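Local coordinates for protein PaxB (Photorhabdus luminescens, PDB 6EK4) that probably acts as one component of a two-component alpha-helical pore-forming toxin of the YaxAB type, helping to perforate target-cell membranes, at residues D202-I207 and L245-L250; K183-Q188 and D252-L257; G121-L126 and I311-L316; A60-V65 and L345-M350; Q157-E162 and K276-R281. All coordinates share one frame; numbering follows the deposited sequence.

Contact 1: residues D202-I207 and L245-L250; sequences DYIPNI and LKYIEL
The carbonyl oxygen of D202 takes two hydrogen bonds: one from Y247 N at 3.2 Å, and one from a water that also accepts I248 N. K246 CA adds a CH...O contact. Here the loop after helix 196-199 meets the start of helix 247-321 through a single beta bridge, Y203 facing K246, which holds the N-cap position. The bridge's other bond, I204 N to L245 O at 2.8 Å, is straight at the hydrogen (180°), and a second water links I204 O to L245 N. K246 CG makes a CH-pi contact over one face of the Y203 ring, 4.1 Å from its centroid, while K246 CE comes to 3.6 Å from Y203 OH. I204 is buried: its CG1, turned beside the backbone N (chi1 -68°), sits 3.4 Å from Y247 CD1, and its CD1 reaches L245 CD2 (3.8 Å) and L250 CD2. The Y247 hydroxyl is hydrogen-bonded to F200 O, and P205 CD approaches that same OH at 3.4 Å.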
# COMPACT_ATOMS: atom_id res chain seq x y z
N ASP A 202 48.85 -6.03 -48.65
CA ASP A 202 48.85 -5.26 -47.40
C ASP A 202 47.71 -4.24 -47.27
O ASP A 202 46.87 -4.37 -46.37
CB ASP A 202 50.20 -4.55 -47.20
CG ASP A 202 51.36 -5.52 -47.15
OD1 ASP A 202 51.32 -6.46 -46.33
OD2 ASP A 202 52.32 -5.34 -47.93
N TYR A 203 47.69 -3.24 -48.14
CA TYR A 203 46.70 -2.16 -48.07
C TYR A 203 45.42 -2.48 -48.83
O TYR A 203 45.45 -3.13 -49.88
CB TYR A 203 47.30 -0.85 -48.57
CG TYR A 203 48.37 -0.32 -47.65
CD1 TYR A 203 49.72 -0.61 -47.87
CD2 TYR A 203 48.05 0.46 -46.55
CE1 TYR A 203 50.70 -0.13 -47.03
CE2 TYR A 203 49.02 0.95 -45.70
CZ TYR A 203 50.35 0.65 -45.94
OH TYR A 203 51.33 1.14 -45.10
N ILE A 204 44.30 -2.01 -48.29
CA ILE A 204 42.98 -2.17 -48.91
C ILE A 204 42.93 -1.31 -50.17
O ILE A 204 43.42 -0.18 -50.16
CB ILE A 204 41.86 -1.76 -47.93
CG1 ILE A 204 41.77 -2.75 -46.77
CG2 ILE A 204 40.50 -1.69 -48.63
CD1 ILE A 204 41.08 -2.20 -45.54
N PRO A 205 42.36 -1.84 -51.27
CA PRO A 205 42.29 -1.05 -52.50
C PRO A 205 41.44 0.21 -52.36
O PRO A 205 40.44 0.21 -51.65
CB PRO A 205 41.66 -2.01 -53.51
CG PRO A 205 40.95 -3.03 -52.69
CD PRO A 205 41.80 -3.19 -51.47
N ASN A 206 41.86 1.27 -53.05
CA ASN A 206 41.10 2.52 -53.09
C ASN A 206 39.81 2.34 -53.89
O ASN A 206 39.61 1.32 -54.55
CB ASN A 206 41.93 3.66 -53.70
CG ASN A 206 42.81 4.35 -52.68
OD1 ASN A 206 42.99 5.57 -52.73
ND2 ASN A 206 43.37 3.59 -51.74
N ILE A 207 38.94 3.35 -53.82
CA ILE A 207 37.66 3.31 -54.50
C ILE A 207 37.83 3.35 -56.03
O ILE A 207 37.03 2.77 -56.76
CB ILE A 207 36.73 4.45 -54.00
CG1 ILE A 207 35.26 4.10 -54.25
CG2 ILE A 207 37.10 5.79 -54.64
CD1 ILE A 207 34.28 5.07 -53.63
N LEU A 245 44.64 2.20 -45.34
CA LEU A 245 44.28 1.23 -44.31
C LEU A 245 44.72 -0.18 -44.70
O LEU A 245 44.46 -0.63 -45.82
CB LEU A 245 42.77 1.25 -44.08
CG LEU A 245 42.23 0.49 -42.87
CD1 LEU A 245 42.74 1.08 -41.57
CD2 LEU A 245 40.71 0.48 -42.89
N LYS A 246 45.39 -0.87 -43.78
CA LYS A 246 45.77 -2.27 -43.98
C LYS A 246 44.61 -3.19 -43.62
O LYS A 246 43.67 -2.77 -42.94
CB LYS A 246 46.99 -2.63 -43.13
CG LYS A 246 48.24 -1.84 -43.45
CD LYS A 246 49.48 -2.55 -42.93
CE LYS A 246 50.72 -1.67 -43.00
NZ LYS A 246 51.97 -2.45 -42.76
N TYR A 247 44.67 -4.44 -44.07
CA TYR A 247 43.63 -5.42 -43.77
C TYR A 247 43.63 -5.79 -42.28
O TYR A 247 42.58 -5.87 -41.66
CB TYR A 247 43.79 -6.68 -44.62
CG TYR A 247 43.75 -6.41 -46.11
CD1 TYR A 247 42.57 -6.04 -46.74
CD2 TYR A 247 44.90 -6.54 -46.88
CE1 TYR A 247 42.53 -5.80 -48.11
CE2 TYR A 247 44.87 -6.30 -48.25
CZ TYR A 247 43.69 -5.93 -48.85
OH TYR A 247 43.67 -5.69 -50.21
N ILE A 248 44.83 -6.00 -41.73
CA ILE A 248 44.98 -6.28 -40.30
C ILE A 248 44.49 -5.12 -39.42
O ILE A 248 44.00 -5.33 -38.31
CB ILE A 248 46.43 -6.64 -39.91
CG1 ILE A 248 47.40 -5.48 -40.19
CG2 ILE A 248 46.88 -7.90 -40.64
CD1 ILE A 248 47.75 -4.65 -38.97
N GLU A 249 44.62 -3.89 -39.93
CA GLU A 249 44.13 -2.70 -39.22
C GLU A 249 42.60 -2.63 -39.24
O GLU A 249 41.99 -2.12 -38.30
CB GLU A 249 44.74 -1.43 -39.82
CG GLU A 249 46.24 -1.31 -39.57
CD GLU A 249 46.89 -0.15 -40.31
OE1 GLU A 249 46.17 0.77 -40.75
OE2 GLU A 249 48.13 -0.16 -40.44
N LEU A 250 41.99 -3.15 -40.30
CA LEU A 250 40.53 -3.25 -40.39
C LEU A 250 39.99 -4.20 -39.31
O LEU A 250 39.00 -3.90 -38.65
CB LEU A 250 40.11 -3.74 -41.78
CG LEU A 250 38.62 -3.67 -42.13
CD1 LEU A 250 38.14 -2.23 -42.21
CD2 LEU A 250 38.35 -4.40 -43.44
O HOH W 1 47.18 -6.13 -43.84
O HOH W 2 43.40 1.53 -47.66

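Contact 2: residues K183-Q188 and D252-L257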
# COMPACT_ATOMS: atom_id res chain seq x y z
N LYS A 183 29.31 -2.41 -40.57
CA LYS A 183 29.84 -1.81 -41.80
C LYS A 183 31.23 -2.37 -42.11
O LYS A 183 31.55 -2.66 -43.26
CB LYS A 183 29.92 -0.28 -41.66
CG LYS A 183 28.60 0.41 -41.37
CD LYS A 183 27.94 1.03 -42.59
CE LYS A 183 26.75 1.87 -42.17
NZ LYS A 183 25.99 2.43 -43.33
N ILE A 184 32.05 -2.53 -41.07
CA ILE A 184 33.38 -3.12 -41.19
C ILE A 184 33.29 -4.61 -41.54
O ILE A 184 34.10 -5.12 -42.31
CB ILE A 184 34.21 -2.92 -39.90
CG1 ILE A 184 34.51 -1.43 -39.70
CG2 ILE A 184 35.50 -3.73 -39.94
CD1 ILE A 184 35.18 -1.10 -38.39
N ILE A 185 32.30 -5.30 -40.98
CA ILE A 185 32.09 -6.72 -41.29
C ILE A 185 31.73 -6.91 -42.77
O ILE A 185 32.21 -7.85 -43.40
CB ILE A 185 31.01 -7.34 -40.37
CG1 ILE A 185 31.54 -7.45 -38.94
CG2 ILE A 185 30.60 -8.73 -40.87
CD1 ILE A 185 30.46 -7.65 -37.89
N GLU A 186 30.90 -6.02 -43.30
CA GLU A 186 30.54 -6.06 -44.72
C GLU A 186 31.74 -5.79 -45.63
O GLU A 186 31.84 -6.37 -46.71
CB GLU A 186 29.41 -5.06 -45.03
CG GLU A 186 28.06 -5.41 -44.42
CD GLU A 186 27.27 -6.41 -45.25
OE1 GLU A 186 26.02 -6.27 -45.30
OE2 GLU A 186 27.87 -7.32 -45.85
N SER A 187 32.64 -4.91 -45.18
CA SER A 187 33.88 -4.63 -45.91
C SER A 187 34.76 -5.86 -45.98
O SER A 187 35.31 -6.18 -47.04
CB SER A 187 34.65 -3.49 -45.25
OG SER A 187 34.02 -2.25 -45.49
N GLN A 188 34.92 -6.55 -44.86
CA GLN A 188 35.70 -7.78 -44.80
C GLN A 188 35.11 -8.86 -45.70
O GLN A 188 35.84 -9.57 -46.38
CB GLN A 188 35.80 -8.28 -43.36
CG GLN A 188 36.71 -7.44 -42.48
CD GLN A 188 36.75 -7.90 -41.04
OE1 GLN A 188 35.72 -8.27 -40.47
NE2 GLN A 188 37.93 -7.87 -40.43
N ASP A 252 41.71 -5.02 -36.59
CA ASP A 252 42.08 -4.35 -35.35
C ASP A 252 41.04 -3.29 -34.95
O ASP A 252 40.75 -3.12 -33.77
CB ASP A 252 43.47 -3.70 -35.50
CG ASP A 252 43.95 -3.04 -34.22
OD1 ASP A 252 43.68 -3.57 -33.12
OD2 ASP A 252 44.62 -1.99 -34.31
N ALA A 253 40.50 -2.59 -35.95
CA ALA A 253 39.46 -1.58 -35.71
C ALA A 253 38.16 -2.21 -35.21
O ALA A 253 37.48 -1.64 -34.36
CB ALA A 253 39.20 -0.79 -36.99
N ARG A 254 37.82 -3.38 -35.75
CA ARG A 254 36.64 -4.13 -35.31
C ARG A 254 36.82 -4.63 -33.87
O ARG A 254 35.87 -4.61 -33.09
CB ARG A 254 36.37 -5.31 -36.25
CG ARG A 254 35.25 -6.23 -35.79
CD ARG A 254 35.03 -7.39 -36.75
NE ARG A 254 34.32 -8.50 -36.12
CZ ARG A 254 34.03 -9.65 -36.72
NH1 ARG A 254 34.36 -9.86 -37.99
NH2 ARG A 254 33.38 -10.60 -36.05
N ALA A 255 38.03 -5.07 -33.54
CA ALA A 255 38.33 -5.61 -32.21
C ALA A 255 38.10 -4.58 -31.10
O ALA A 255 37.68 -4.94 -30.01
CB ALA A 255 39.76 -6.13 -32.16
N LYS A 256 38.38 -3.31 -31.39
CA LYS A 256 38.13 -2.23 -30.44
C LYS A 256 36.64 -1.96 -30.24
O LYS A 256 36.20 -1.66 -29.13
CB LYS A 256 38.84 -0.94 -30.88
CG LYS A 256 40.34 -0.97 -30.67
CD LYS A 256 40.96 0.40 -30.92
CE LYS A 256 42.46 0.38 -30.65
NZ LYS A 256 43.10 1.68 -31.00
N LEU A 257 35.86 -2.08 -31.32
CA LEU A 257 34.40 -1.92 -31.25
C LEU A 257 33.75 -3.06 -30.47
O LEU A 257 32.89 -2.82 -29.63
CB LEU A 257 33.79 -1.81 -32.65
CG LEU A 257 33.52 -0.40 -33.19
CD1 LEU A 257 34.61 0.60 -32.81
CD2 LEU A 257 33.34 -0.45 -34.70
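R254 stretches its side chain from helix 252-257 across the end of Q188, the two meeting at about a right angle with guanidinium and amide planes 65° apart. R254 NH1 donates to Q188 OE1 over 3.2 Å. The oxygen lies at the edge of the guanidinium, within its plane, and the nitrogen in turn lies in the plane of the amide carbonyl. R254 CG sits anti to the backbone N (chi1 174°) and the chain stays extended to NE, which carries the cation alongside I185. There I185 CG1 lies over one guanidinium face, toward its rim, 3.8 Å from R254 NH1. These turns belong to the antiparallel pairing of helices 149-193 and 247-321, whose local axes approach to 10.4 Å at 151°, with I184 opposite R254. I184 points toward the partner helix: its CG2 meets the aliphatic base of R254 at CB, 4.1 Å away, while CD1 points past it to L257 CD2 (4.2 Å) and A253 CB (4.3 Å). Helix 217-237 packs against this apolar strip through I233, which touches I184, and A234, which touches A253. R254 NE has a further, long and weak ion pair with D258.

Contact 3: residues G121-L126 and I311-L316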
# COMPACT_ATOMS: atom_id res chain seq x y z
N GLY A 121 -24.24 -0.20 36.22
CA GLY A 121 -23.40 -1.32 35.80
C GLY A 121 -23.16 -1.40 34.31
O GLY A 121 -22.03 -1.65 33.88
N VAL A 122 -24.21 -1.19 33.51
CA VAL A 122 -24.07 -1.24 32.05
C VAL A 122 -23.29 -0.03 31.53
O VAL A 122 -22.62 -0.12 30.50
CB VAL A 122 -25.44 -1.35 31.33
CG1 VAL A 122 -26.29 -2.46 31.94
CG2 VAL A 122 -26.19 -0.02 31.35
N ILE A 123 -23.38 1.09 32.24
CA ILE A 123 -22.59 2.28 31.91
C ILE A 123 -21.10 2.02 32.13
O ILE A 123 -20.27 2.44 31.32
CB ILE A 123 -23.06 3.51 32.73
CG1 ILE A 123 -24.43 3.98 32.24
CG2 ILE A 123 -22.06 4.66 32.63
CD1 ILE A 123 -25.17 4.87 33.21
N ARG A 124 -20.77 1.31 33.20
CA ARG A 124 -19.38 0.91 33.45
C ARG A 124 -18.86 -0.06 32.39
O ARG A 124 -17.68 -0.02 32.03
CB ARG A 124 -19.22 0.29 34.85
CG ARG A 124 -19.26 1.30 35.98
CD ARG A 124 -18.71 0.72 37.27
NE ARG A 124 -19.44 -0.47 37.69
CZ ARG A 124 -20.62 -0.47 38.32
NH1 ARG A 124 -21.24 0.67 38.61
NH2 ARG A 124 -21.19 -1.63 38.65
N SER A 125 -19.74 -0.92 31.88
CA SER A 125 -19.39 -1.83 30.79
C SER A 125 -19.15 -1.07 29.48
O SER A 125 -18.21 -1.39 28.75
CB SER A 125 -20.48 -2.89 30.58
OG SER A 125 -20.48 -3.82 31.64
N LEU A 126 -19.99 -0.08 29.20
CA LEU A 126 -19.83 0.75 28.00
C LEU A 126 -18.56 1.60 28.07
O LEU A 126 -17.85 1.74 27.08
CB LEU A 126 -21.06 1.65 27.79
CG LEU A 126 -22.33 0.94 27.30
CD1 LEU A 126 -23.56 1.77 27.61
CD2 LEU A 126 -22.24 0.64 25.81
N ILE A 311 -21.45 7.74 23.85
CA ILE A 311 -22.80 8.25 23.63
C ILE A 311 -23.82 7.37 24.36
O ILE A 311 -24.69 7.88 25.07
CB ILE A 311 -23.15 8.32 22.12
CG1 ILE A 311 -22.45 9.53 21.49
CG2 ILE A 311 -24.66 8.43 21.90
CD1 ILE A 311 -22.47 9.53 19.97
N PHE A 312 -23.69 6.06 24.18
CA PHE A 312 -24.55 5.08 24.86
C PHE A 312 -24.52 5.24 26.38
O PHE A 312 -25.56 5.15 27.03
CB PHE A 312 -24.11 3.65 24.50
CG PHE A 312 -24.66 3.13 23.20
CD1 PHE A 312 -24.95 3.98 22.13
CD2 PHE A 312 -24.85 1.77 23.02
CE1 PHE A 312 -25.44 3.48 20.94
CE2 PHE A 312 -25.34 1.26 21.83
CZ PHE A 312 -25.64 2.12 20.79
N ALA A 313 -23.34 5.48 26.92
CA ALA A 313 -23.16 5.63 28.37
C ALA A 313 -23.84 6.88 28.91
O ALA A 313 -24.61 6.81 29.86
CB ALA A 313 -21.67 5.65 28.72
N LYS A 314 -23.56 8.02 28.28
CA LYS A 314 -24.12 9.30 28.72
C LYS A 314 -25.63 9.39 28.47
O LYS A 314 -26.33 10.14 29.16
CB LYS A 314 -23.40 10.46 28.02
CG LYS A 314 -23.77 11.84 28.53
CD LYS A 314 -22.60 12.81 28.42
CE LYS A 314 -23.05 14.26 28.46
NZ LYS A 314 -23.48 14.74 27.11
N GLN A 315 -26.13 8.63 27.50
CA GLN A 315 -27.57 8.57 27.22
C GLN A 315 -28.32 7.89 28.36
O GLN A 315 -29.38 8.35 28.78
CB GLN A 315 -27.82 7.83 25.90
CG GLN A 315 -29.21 8.00 25.33
CD GLN A 315 -29.35 7.41 23.94
OE1 GLN A 315 -28.66 6.46 23.59
NE2 GLN A 315 -30.26 7.97 23.15
N LEU A 316 -27.76 6.79 28.86
CA LEU A 316 -28.32 6.08 30.01
C LEU A 316 -28.06 6.84 31.32
O LEU A 316 -28.84 6.72 32.27
CB LEU A 316 -27.73 4.67 30.11
CG LEU A 316 -27.99 3.74 28.93
CD1 LEU A 316 -27.17 2.47 29.05
CD2 LEU A 316 -29.47 3.40 28.82
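With chi1 at -73°, L126 sets its CG beside the backbone N and anti to the carbonyl carbon, which brings CD1 to F312 and L316 and CD2 to F312. L316 takes the same first torsion (chi1 -61°), and its CD1 touches both V122 CG2 (3.5 Å) and L126 CD1 (3.9 Å). L126 CD1 also lies 3.7 Å from F312 CB, the two side chains crossing at about a right angle. I123 and L316 slide past each other in opposite directions, I123 CG1 to L316 CB 4.0 Å. This is antiparallel packing of helix 101-141 on helix 247-321 in the elongated bundle. The small A313, its CB 4.1 Å from I123 CG2, lies where the backbones come closest, and the local axes are 8.7 Å apart. The F312 ring also meets those of Y14 and F339, and V122 touches helix 42-73. All six meeting residues are buried and their side chains meet through carbon alone, so the pairing depends on fit and exclusion of solvent rather than on directional bonds.

Contact 4: residues A60-V65 and L345-M350; sequences AARASV and LQYHSM
Over one face of the R62 guanidinium lies the Y347 ring, its CE1 above the plane near the group's rim. The planes are 45° apart, so cation and ring meet on a slant rather than in a parallel stack: R62 NH1 comes to 3.5 Å from Y347 CD1, and R62 CG, further back in the chain, to 3.6 Å from Y347 CE1. At the edge of the tyrosine ring, near its plane, V65 CG2 touches CE2 at 3.9 Å. The phenol end meets A61, Y347 OH lying 3.5 Å from A61 CB and 3.6 Å from A61 C. R62 CG stands beside the backbone N (chi1 -72°) and the chain runs extended to NE, where a salt bridge to D58 on the same helix steadies the guanidinium. The contact sets helix 42-73 of the helical bundle against the C-terminal end of helix 326-348, just where S349 leaves helical geometry and S349 OG donates a hydrogen bond to L345 O (2.9 Å). M350 reaches toward R62 with CG anti to the backbone N (chi1 -167°) and the chain extended to SD, which lies 3.9 Å from R62 NH2. Helix 19-35 borders the same site, V19 touching both Y347 and M350, and S23 touching R62 and M350. A61 also packs on L305 of helix 247-321; within helix 42-73, S64 OG donates a hydrogen bond to A61 O (2.7 Å).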
# COMPACT_ATOMS: atom_id res chain seq x y z
N ALA A 60 -10.75 -6.32 19.58
CA ALA A 60 -11.51 -5.56 20.56
C ALA A 60 -12.87 -5.14 20.00
O ALA A 60 -13.88 -5.20 20.70
CB ALA A 60 -10.73 -4.33 21.01
N ALA A 61 -12.89 -4.73 18.74
CA ALA A 61 -14.12 -4.33 18.06
C ALA A 61 -15.09 -5.51 17.92
O ALA A 61 -16.29 -5.36 18.16
CB ALA A 61 -13.81 -3.74 16.70
N ARG A 62 -14.57 -6.67 17.54
CA ARG A 62 -15.38 -7.88 17.37
C ARG A 62 -15.97 -8.38 18.70
O ARG A 62 -17.09 -8.88 18.73
CB ARG A 62 -14.57 -9.00 16.72
CG ARG A 62 -14.27 -8.78 15.25
CD ARG A 62 -13.26 -9.80 14.75
NE ARG A 62 -12.87 -9.55 13.36
CZ ARG A 62 -13.60 -9.87 12.29
NH1 ARG A 62 -14.79 -10.47 12.42
NH2 ARG A 62 -13.14 -9.60 11.07
N ALA A 63 -15.20 -8.27 19.77
CA ALA A 63 -15.61 -8.77 21.09
C ALA A 63 -16.57 -7.82 21.80
O ALA A 63 -17.39 -8.27 22.60
CB ALA A 63 -14.39 -9.01 21.96
N SER A 64 -16.47 -6.53 21.50
CA SER A 64 -17.31 -5.52 22.14
C SER A 64 -18.80 -5.72 21.86
O SER A 64 -19.64 -5.49 22.73
CB SER A 64 -16.89 -4.12 21.70
OG SER A 64 -17.09 -3.95 20.31
N VAL A 65 -19.12 -6.14 20.64
CA VAL A 65 -20.52 -6.27 20.21
C VAL A 65 -21.29 -7.33 21.03
O VAL A 65 -22.31 -7.00 21.63
CB VAL A 65 -20.63 -6.54 18.68
CG1 VAL A 65 -22.08 -6.80 18.28
CG2 VAL A 65 -20.07 -5.36 17.90
N LEU A 345 -24.84 -8.17 12.54
CA LEU A 345 -25.28 -8.52 11.19
C LEU A 345 -24.16 -8.31 10.16
O LEU A 345 -24.05 -9.07 9.20
CB LEU A 345 -26.52 -7.70 10.80
CG LEU A 345 -27.12 -7.93 9.41
CD1 LEU A 345 -27.65 -9.35 9.27
CD2 LEU A 345 -28.23 -6.92 9.16
N GLN A 346 -23.35 -7.27 10.36
CA GLN A 346 -22.21 -7.00 9.48
C GLN A 346 -21.12 -8.05 9.64
O GLN A 346 -20.62 -8.58 8.65
CB GLN A 346 -21.64 -5.61 9.75
CG GLN A 346 -22.57 -4.47 9.39
CD GLN A 346 -21.93 -3.11 9.60
OE1 GLN A 346 -20.81 -2.87 9.16
NE2 GLN A 346 -22.65 -2.21 10.26
N TYR A 347 -20.76 -8.35 10.89
CA TYR A 347 -19.75 -9.37 11.18
C TYR A 347 -20.18 -10.76 10.72
O TYR A 347 -19.37 -11.52 10.18
CB TYR A 347 -19.43 -9.42 12.68
CG TYR A 347 -18.56 -8.28 13.17
CD1 TYR A 347 -17.30 -8.06 12.62
CD2 TYR A 347 -18.98 -7.45 14.20
CE1 TYR A 347 -16.49 -7.02 13.06
CE2 TYR A 347 -18.17 -6.41 14.66
CZ TYR A 347 -16.94 -6.20 14.08
OH TYR A 347 -16.13 -5.18 14.53
N HIS A 348 -21.45 -11.09 10.92
CA HIS A 348 -22.00 -12.39 10.53
C HIS A 348 -21.88 -12.64 9.03
O HIS A 348 -21.52 -13.75 8.61
CB HIS A 348 -23.46 -12.50 10.97
CG HIS A 348 -24.14 -13.74 10.49
ND1 HIS A 348 -23.93 -14.98 11.06
CD2 HIS A 348 -25.03 -13.94 9.49
CE1 HIS A 348 -24.66 -15.88 10.43
NE2 HIS A 348 -25.34 -15.28 9.47
N SER A 349 -22.17 -11.62 8.22
CA SER A 349 -22.19 -11.75 6.76
C SER A 349 -20.96 -11.12 6.10
O SER A 349 -21.03 -10.71 4.93
CB SER A 349 -23.47 -11.13 6.20
OG SER A 349 -23.52 -9.74 6.46
N MET A 350 -19.85 -11.04 6.82
CA MET A 350 -18.65 -10.38 6.32
C MET A 350 -17.86 -11.31 5.39
O MET A 350 -17.56 -12.45 5.75
CB MET A 350 -17.75 -9.94 7.47
CG MET A 350 -16.65 -8.98 7.05
SD MET A 350 -15.75 -8.27 8.44
CE MET A 350 -16.97 -7.15 9.12

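Contact 5: residues Q157-E162 and K276-R281; sequences QERKAE and KGVEQR
V278 packs its two methyls against R159 and K160: V278 CG1 touches R159 CD at 3.7 Å and lies over one face of the R159 guanidinium, while V278 CG2 meets K160 CB at 3.9 Å. The valine thus sits with one methyl against the stem of each long cationic side chain. Both R159 and K160 hold CG anti to the backbone N and run extended, passing V278 obliquely. These residues join helix 149-193 to helix 247-321, antiparallel partners in the elongated helical bundle whose local axes lie 9.5 Å apart at 150°. Charge forms the second group. K160 crosses E279 by its aliphatic part, K160 CE to E279 CG 4.0 Å, yet the charged ends stay apart, K160 NZ and E279 OE2 being 4.8 Å from each other. R159 NH1 and R281 NH2 are modelled 3.0 Å apart, two donors with guanidinium planes 27° apart, a closeness that is doubtful in detail. R281 NH2 has a long, weak ion pair with E156, and R159 NH2 a weak hydrogen bond to Q274. With one buried valine flanked by charged chains on the surface, the two helices are held here mainly by hydrocarbon stems, and the ionic ends probably contribute only loosely.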
# COMPACT_ATOMS: atom_id res chain seq x y z
N GLN A 157 13.13 7.90 -6.76
CA GLN A 157 12.58 8.22 -8.08
C GLN A 157 13.54 9.10 -8.90
O GLN A 157 13.53 9.04 -10.13
CB GLN A 157 11.21 8.89 -7.95
CG GLN A 157 10.12 7.91 -7.53
CD GLN A 157 8.77 8.58 -7.31
OE1 GLN A 157 7.73 7.98 -7.58
NE2 GLN A 157 8.78 9.81 -6.81
N GLU A 158 14.35 9.90 -8.22
CA GLU A 158 15.43 10.65 -8.87
C GLU A 158 16.55 9.70 -9.31
O GLU A 158 17.08 9.83 -10.41
CB GLU A 158 16.00 11.73 -7.95
CG GLU A 158 15.18 13.01 -7.91
CD GLU A 158 15.71 14.03 -6.92
OE1 GLU A 158 16.95 14.18 -6.81
OE2 GLU A 158 14.89 14.69 -6.25
N ARG A 159 16.90 8.74 -8.45
CA ARG A 159 17.90 7.73 -8.78
C ARG A 159 17.40 6.81 -9.90
O ARG A 159 18.18 6.37 -10.75
CB ARG A 159 18.30 6.91 -7.55
CG ARG A 159 19.59 6.12 -7.74
CD ARG A 159 19.83 5.11 -6.63
NE ARG A 159 20.84 4.12 -7.02
CZ ARG A 159 21.19 3.06 -6.29
NH1 ARG A 159 20.63 2.82 -5.11
NH2 ARG A 159 22.12 2.22 -6.75
N LYS A 160 16.10 6.51 -9.89
CA LYS A 160 15.47 5.73 -10.96
C LYS A 160 15.52 6.47 -12.29
O LYS A 160 15.70 5.85 -13.34
CB LYS A 160 14.02 5.41 -10.60
CG LYS A 160 13.31 4.50 -11.60
CD LYS A 160 11.81 4.45 -11.35
CE LYS A 160 11.10 3.63 -12.42
NZ LYS A 160 9.62 3.66 -12.26
N ALA A 161 15.34 7.79 -12.25
CA ALA A 161 15.32 8.61 -13.45
C ALA A 161 16.67 8.62 -14.16
O ALA A 161 16.74 8.44 -15.38
CB ALA A 161 14.90 10.04 -13.12
N GLU A 162 17.75 8.82 -13.40
CA GLU A 162 19.10 8.87 -13.97
C GLU A 162 19.65 7.49 -14.37
O GLU A 162 20.48 7.39 -15.27
CB GLU A 162 20.09 9.61 -13.05
CG GLU A 162 20.25 9.04 -11.65
CD GLU A 162 21.15 9.91 -10.77
OE1 GLU A 162 21.94 10.70 -11.31
OE2 GLU A 162 21.06 9.79 -9.53
N LYS A 276 16.28 -2.75 -10.75
CA LYS A 276 15.42 -3.63 -9.96
C LYS A 276 15.45 -3.24 -8.48
O LYS A 276 14.43 -3.34 -7.79
CB LYS A 276 15.85 -5.10 -10.10
CG LYS A 276 15.50 -5.73 -11.43
CD LYS A 276 15.51 -7.25 -11.33
CE LYS A 276 15.41 -7.91 -12.69
NZ LYS A 276 15.21 -9.38 -12.58
N GLY A 277 16.61 -2.79 -8.00
CA GLY A 277 16.77 -2.36 -6.62
C GLY A 277 15.92 -1.16 -6.27
O GLY A 277 15.16 -1.19 -5.30
N VAL A 278 16.02 -0.09 -7.07
CA VAL A 278 15.25 1.13 -6.83
C VAL A 278 13.75 0.89 -7.00
O VAL A 278 12.94 1.41 -6.23
CB VAL A 278 15.71 2.33 -7.70
CG1 VAL A 278 17.16 2.67 -7.43
CG2 VAL A 278 15.49 2.07 -9.19
N GLU A 279 13.37 0.10 -8.01
CA GLU A 279 11.96 -0.20 -8.27
C GLU A 279 11.32 -1.02 -7.15
O GLU A 279 10.14 -0.84 -6.85
CB GLU A 279 11.79 -0.92 -9.61
CG GLU A 279 11.82 0.01 -10.82
CD GLU A 279 11.32 -0.65 -12.10
OE1 GLU A 279 10.27 -1.33 -12.05
OE2 GLU A 279 11.97 -0.47 -13.15
N GLN A 280 12.09 -1.91 -6.54
CA GLN A 280 11.61 -2.68 -5.39
C GLN A 280 11.46 -1.79 -4.16
O GLN A 280 10.51 -1.95 -3.39
CB GLN A 280 12.55 -3.85 -5.08
CG GLN A 280 12.10 -4.69 -3.90
CD GLN A 280 12.71 -6.08 -3.89
OE1 GLN A 280 13.88 -6.26 -4.20
NE2 GLN A 280 11.90 -7.08 -3.54
N ARG A 281 12.39 -0.85 -3.99
CA ARG A 281 12.35 0.07 -2.85
C ARG A 281 11.26 1.13 -2.99
O ARG A 281 10.65 1.53 -2.00
CB ARG A 281 13.72 0.72 -2.63
CG ARG A 281 14.76 -0.24 -2.06
CD ARG A 281 15.98 0.48 -1.53
NE ARG A 281 16.71 1.18 -2.58
CZ ARG A 281 17.50 0.60 -3.48
NH1 ARG A 281 17.69 -0.72 -3.48
NH2 ARG A 281 18.11 1.34 -4.40

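Contacts 1, 2, 3 and 5 all draw on the long helix 247-321; contact 4 joins the next helix, 326-348, to helix 42-73. Contacts 1 and 2 adjoin at one end, L250 packing on Q188 and I184, while contacts 3 and 4 lie beyond the chain's centre, about 20 Å apart between their own centres. Contacts 2 and 5 pair the same two helices at sites whose centres are about 37 Å apart, one buried with an arginine-amide bond, the other at the surface and rich in charge. Contact 3 is wholly buried and apolar, whereas contact 4 is partly buried and mixes an arginine with a tyrosine. Contact 1 alone relies on backbone hydrogen bonds, as suits a loop meeting a helix start.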